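Local coordinates for protein dihydroorotase (Saccharomyces cerevisiae S288C, PDB 6L0A) that catalyses the reversible, zinc-dependent interconversion of N-carbamoyl-L-aspartate and dihydroorotate, the third step of de novo pyrimidine biosynthesis, at residues Leu9-Glu19 and Gly34-Gln45. Residues are numbered along the deposited sequence; the frame is centred on the assembly and turned at random.
Sequences LTCDMHVHVRE and GVSIAYIMPNLQ. With ZN (zinc ion), chain K; LMR ((2S)-2-hydroxybutanedioic acid), chain M.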
loop_
_atom_site.group_PDB
_atom_site.type_symbol
_atom_site.label_atom_id
_atom_site.label_comp_id
_atom_site.label_asym_id
_atom_site.label_seq_id
_atom_site.Cartn_x
_atom_site.Cartn_y
_atom_site.Cartn_z
ATOM N N LEU C 9 25.204 -2.534 -26.671
ATOM C CA LEU C 9 25.628 -3.010 -25.353
ATOM C C LEU C 9 24.705 -2.372 -24.320
ATOM O O LEU C 9 24.934 -1.263 -23.850
ATOM C CB LEU C 9 27.089 -2.664 -25.093
ATOM C CG LEU C 9 28.059 -3.126 -26.177
ATOM C CD1 LEU C 9 29.448 -2.556 -25.948
ATOM C CD2 LEU C 9 28.088 -4.648 -26.244
ATOM N N THR C 10 23.640 -3.081 -23.985
ATOM C CA THR C 10 22.652 -2.603 -23.027
ATOM C C THR C 10 23.192 -2.693 -21.602
ATOM O O THR C 10 23.950 -3.607 -21.266
ATOM C CB THR C 10 21.387 -3.446 -23.137
ATOM O OG1 THR C 10 21.759 -4.826 -23.137
ATOM C CG2 THR C 10 20.640 -3.137 -24.429
ATOM N N CYS C 11 22.756 -1.764 -20.745
ATOM C CA CYS C 11 23.162 -1.809 -19.346
ATOM C C CYS C 11 21.954 -1.662 -18.424
ATOM O O CYS C 11 21.046 -0.863 -18.671
ATOM C CB CYS C 11 24.183 -0.730 -19.001
ATOM S SG CYS C 11 23.816 0.917 -19.562
ATOM N N ASP C 12 21.978 -2.438 -17.349
ATOM C CA ASP C 12 21.042 -2.308 -16.233
ATOM C C ASP C 12 21.893 -1.922 -15.031
ATOM O O ASP C 12 22.649 -2.743 -14.497
ATOM C CB ASP C 12 20.277 -3.612 -16.013
ATOM C CG ASP C 12 19.384 -3.571 -14.790
ATOM O OD1 ASP C 12 19.350 -2.532 -14.092
ATOM O OD2 ASP C 12 18.720 -4.591 -14.537
ATOM N N MET C 13 21.800 -0.667 -14.622
ATOM C CA MET C 13 22.714 -0.169 -13.606
ATOM C C MET C 13 22.175 -0.336 -12.184
ATOM O O MET C 13 22.574 0.417 -11.281
ATOM C CB MET C 13 23.069 1.284 -13.913
ATOM C CG MET C 13 23.921 1.417 -15.211
ATOM S SD MET C 13 25.244 0.180 -15.366
ATOM C CE MET C 13 26.279 0.983 -16.610
ATOM N N HIS C 14 21.329 -1.341 -11.939
ATOM C CA HIS C 14 20.826 -1.579 -10.578
ATOM C C HIS C 14 20.235 -2.995 -10.509
ATOM O O HIS C 14 19.039 -3.176 -10.724
ATOM C CB HIS C 14 19.791 -0.532 -10.204
ATOM C CG HIS C 14 19.523 -0.448 -8.733
ATOM N ND1 HIS C 14 19.466 0.750 -8.055
ATOM C CD2 HIS C 14 19.303 -1.414 -7.807
ATOM C CE1 HIS C 14 19.217 0.519 -6.776
ATOM N NE2 HIS C 14 19.108 -0.785 -6.600
ATOM N N VAL C 15 21.077 -3.977 -10.172
ATOM C CA VAL C 15 20.715 -5.395 -10.254
ATOM C C VAL C 15 20.953 -6.069 -8.910
ATOM O O VAL C 15 22.006 -5.877 -8.294
ATOM C CB VAL C 15 21.516 -6.121 -11.359
ATOM C CG1 VAL C 15 21.310 -7.627 -11.279
ATOM C CG2 VAL C 15 21.102 -5.616 -12.736
ATOM N N HIS C 16 19.985 -6.881 -8.466
ATOM C CA HIS C 16 20.161 -7.796 -7.343
ATOM C C HIS C 16 20.168 -9.230 -7.857
ATOM O O HIS C 16 19.202 -9.663 -8.500
ATOM C CB HIS C 16 19.033 -7.627 -6.311
ATOM C CG HIS C 16 19.001 -6.280 -5.653
ATOM N ND1 HIS C 16 19.722 -5.987 -4.514
ATOM C CD2 HIS C 16 18.337 -5.145 -5.982
ATOM C CE1 HIS C 16 19.506 -4.726 -4.175
ATOM N NE2 HIS C 16 18.669 -4.192 -5.050
ATOM N N VAL C 17 21.232 -9.983 -7.559
ATOM C CA VAL C 17 21.282 -11.401 -7.905
ATOM C C VAL C 17 21.447 -12.302 -6.692
ATOM O O VAL C 17 21.533 -13.524 -6.856
ATOM C CB VAL C 17 22.382 -11.718 -8.944
ATOM C CG1 VAL C 17 22.055 -11.086 -10.301
ATOM C CG2 VAL C 17 23.743 -11.282 -8.429
ATOM N N ARG C 18 21.492 -11.749 -5.481
ATOM C CA ARG C 18 21.452 -12.549 -4.243
ATOM C C ARG C 18 22.662 -13.496 -4.204
ATOM O O ARG C 18 23.742 -13.175 -4.724
ATOM C CB ARG C 18 20.104 -13.264 -4.113
ATOM C CG ARG C 18 18.873 -12.425 -4.439
ATOM C CD ARG C 18 18.701 -11.282 -3.458
ATOM N NE ARG C 18 17.357 -10.716 -3.579
ATOM C CZ ARG C 18 17.020 -9.497 -3.172
ATOM N NH1 ARG C 18 17.927 -8.699 -2.606
ATOM N NH2 ARG C 18 15.772 -9.076 -3.341
ATOM N N GLU C 19 22.492 -14.663 -3.567
ATOM C CA GLU C 19 23.555 -15.652 -3.409
ATOM C C GLU C 19 22.964 -17.052 -3.578
ATOM O O GLU C 19 21.762 -17.217 -3.812
ATOM C CB GLU C 19 24.251 -15.498 -2.052
ATOM C CG GLU C 19 25.161 -14.272 -1.945
ATOM C CD GLU C 19 26.111 -14.337 -0.756
ATOM O OE1 GLU C 19 25.720 -13.908 0.358
ATOM O OE2 GLU C 19 27.254 -14.817 -0.937
ATOM N N GLY C 34 18.023 -9.309 -21.911
ATOM C CA GLY C 34 18.531 -8.363 -22.877
ATOM C C GLY C 34 19.600 -7.419 -22.375
ATOM O O GLY C 34 19.824 -6.387 -23.010
ATOM N N VAL C 35 20.278 -7.747 -21.277
ATOM C CA VAL C 35 21.203 -6.836 -20.601
ATOM C C VAL C 35 22.619 -7.375 -20.731
ATOM O O VAL C 35 22.894 -8.520 -20.351
ATOM C CB VAL C 35 20.821 -6.661 -19.117
ATOM C CG1 VAL C 35 21.924 -5.943 -18.361
ATOM C CG2 VAL C 35 19.485 -5.923 -19.006
ATOM N N SER C 36 23.523 -6.536 -21.238
ATOM C CA SER C 36 24.928 -6.898 -21.395
ATOM C C SER C 36 25.763 -6.549 -20.169
ATOM O O SER C 36 26.642 -7.327 -19.779
ATOM C CB SER C 36 25.509 -6.191 -22.626
ATOM O OG SER C 36 26.916 -6.359 -22.670
ATOM N N ILE C 37 25.476 -5.401 -19.552
ATOM C CA ILE C 37 26.256 -4.831 -18.458
ATOM C C ILE C 37 25.331 -4.684 -17.250
ATOM O O ILE C 37 24.248 -4.109 -17.376
ATOM C CB ILE C 37 26.840 -3.459 -18.839
ATOM C CG1 ILE C 37 27.752 -3.565 -20.067
ATOM C CG2 ILE C 37 27.597 -2.845 -17.661
ATOM C CD1 ILE C 37 27.810 -2.271 -20.875
ATOM N N ALA C 38 25.766 -5.182 -16.093
ATOM C CA ALA C 38 24.977 -5.135 -14.861
ATOM C C ALA C 38 25.789 -4.514 -13.729
ATOM O O ALA C 38 26.931 -4.915 -13.490
ATOM C CB ALA C 38 24.528 -6.541 -14.450
ATOM N N TYR C 39 25.191 -3.560 -13.014
ATOM C CA TYR C 39 25.783 -3.015 -11.798
ATOM C C TYR C 39 25.159 -3.736 -10.610
ATOM O O TYR C 39 23.950 -3.615 -10.384
ATOM C CB TYR C 39 25.544 -1.514 -11.701
ATOM C CG TYR C 39 26.234 -0.832 -10.530
ATOM C CD1 TYR C 39 27.614 -0.800 -10.435
ATOM C CD2 TYR C 39 25.492 -0.192 -9.542
ATOM C CE1 TYR C 39 28.254 -0.150 -9.369
ATOM C CE2 TYR C 39 26.116 0.457 -8.471
ATOM C CZ TYR C 39 27.503 0.473 -8.401
ATOM O OH TYR C 39 28.145 1.122 -7.363
ATOM N N ILE C 40 25.977 -4.474 -9.865
ATOM C CA ILE C 40 25.517 -5.466 -8.892
ATOM C C ILE C 40 25.439 -4.838 -7.507
ATOM O O ILE C 40 26.444 -4.361 -6.968
ATOM C CB ILE C 40 26.447 -6.690 -8.870
ATOM C CG1 ILE C 40 26.499 -7.333 -10.258
ATOM C CG2 ILE C 40 26.027 -7.694 -7.799
ATOM C CD1 ILE C 40 25.155 -7.971 -10.700
ATOM N N MET C 41 24.262 -4.894 -6.899
ATOM C CA MET C 41 24.082 -4.241 -5.610
ATOM C C MET C 41 24.631 -5.105 -4.472
ATOM O O MET C 41 24.752 -6.327 -4.604
ATOM C CB MET C 41 22.605 -3.925 -5.403
ATOM C CG MET C 41 22.121 -2.764 -6.305
ATOM S SD MET C 41 23.018 -1.245 -5.955
ATOM C CE MET C 41 22.668 -0.181 -7.361
ATOM N N PRO C 42 24.963 -4.487 -3.324
ATOM C CA PRO C 42 25.759 -5.197 -2.312
ATOM C C PRO C 42 25.033 -5.582 -1.024
ATOM O O PRO C 42 25.686 -5.900 -0.023
ATOM C CB PRO C 42 26.858 -4.176 -2.005
ATOM C CG PRO C 42 26.105 -2.882 -2.008
ATOM C CD PRO C 42 25.041 -3.028 -3.120
ATOM N N ASN C 43 23.706 -5.525 -0.997
ATOM C CA ASN C 43 22.976 -5.733 0.255
ATOM C C ASN C 43 22.754 -7.232 0.492
ATOM O O ASN C 43 21.640 -7.734 0.632
ATOM C CB ASN C 43 21.669 -4.943 0.250
ATOM C CG ASN C 43 20.726 -5.373 -0.848
ATOM O OD1 ASN C 43 21.153 -5.892 -1.887
ATOM N ND2 ASN C 43 19.418 -5.165 -0.627
ATOM N N LEU C 44 23.878 -7.951 0.540
ATOM C CA LEU C 44 23.887 -9.341 0.959
ATOM C C LEU C 44 23.848 -9.432 2.487
ATOM O O LEU C 44 23.856 -8.422 3.208
ATOM C CB LEU C 44 25.126 -10.048 0.412
ATOM C CG LEU C 44 25.407 -9.922 -1.093
ATOM C CD1 LEU C 44 26.570 -10.816 -1.520
ATOM C CD2 LEU C 44 24.181 -10.268 -1.883
ATOM N N GLN C 45 23.804 -10.672 2.977
ATOM C CA GLN C 45 23.953 -10.993 4.393
ATOM C C GLN C 45 25.216 -11.829 4.561
ATOM O O GLN C 45 25.238 -12.993 4.132
ATOM C CB GLN C 45 22.741 -11.761 4.921
ATOM C CG GLN C 45 21.438 -10.972 4.964
ATOM C CD GLN C 45 20.350 -11.720 5.725
ATOM O OE1 GLN C 45 20.629 -12.687 6.441
ATOM N NE2 GLN C 45 19.109 -11.279 5.573
HETATM ZN ZN ZN K . 18.047 -2.134 -5.302
HETATM C C1 LMR M . 15.441 -2.190 -2.715
HETATM O O1A LMR M . 16.079 -1.792 -3.726
HETATM O O1B LMR M . 14.944 -1.310 -1.982
HETATM C C2 LMR M . 15.268 -3.685 -2.356
HETATM O O2 LMR M . 13.939 -4.167 -2.348
HETATM C C3 LMR M . 15.881 -4.545 -3.410
HETATM C C4 LMR M . 16.125 -5.803 -2.610
HETATM O O4A LMR M . 15.171 -6.535 -2.172
HETATM O O4B LMR M . 17.325 -6.031 -2.412
HETATM O O HOH W 1 23.453 -8.762 -5.725
HETATM O O HOH W 2 20.561 -9.235 -1.586
HETATM O O HOH W 3 23.417 -12.890 1.083
HETATM O O HOH W 4 26.634 -15.037 3.272
#
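Met41 wedges its bent side chain against His14 and His16, the HxH pair whose NE2 atoms bind one zinc ion together with Asp258; His14 ND1 is hydrogen-bonded to Glu179. Met41 CE sits over the centre of the His14 ring, 3.4 Å from the centroid in a CH-pi contact, with SD over the same face. Met41 CB lies over one face of His16; malate O4B occupies the opposite face, and Asn43 OD1 comes to the ring edge, 3.0 Å from His16 ND1. Arg18, its chain bent about the CB-CG bond (chi2 -65°), clasps the malate carboxylate edge-on: NH1 hydrogen-bonds to O4B at 2.7 Å and NH2 to O4A, while Asn43 ND2 gives O4B a second, nearly straight hydrogen bond (172°). A leucine in place of Arg18 would probably leave this carboxylate without its charged mate and less firmly oriented. The strands pair in parallel, Met41 N hydrogen-bonding to Val15 O at 2.8 Å, and a beta bulge between Asp12 and Val15 shifts the register. Val15 fills the hollow between Ala38 and Ile40, with CG2 3.9 Å from Ala38 CB and CG1 against Ile40 CD1. On the other face Ile37 CB meets Cys11 CB at 3.8 Å, and Met13 CE, from the strand's corner, lies beside Ile37 CG2. In this first beta-alpha-beta unit of the TIM barrel, helix 20-32 packs on Val15, Val17 and Val35, helix 51-64 on Val17, Ile40 and Leu44, and strand 69-71 extends the sheet beyond strand 37-40.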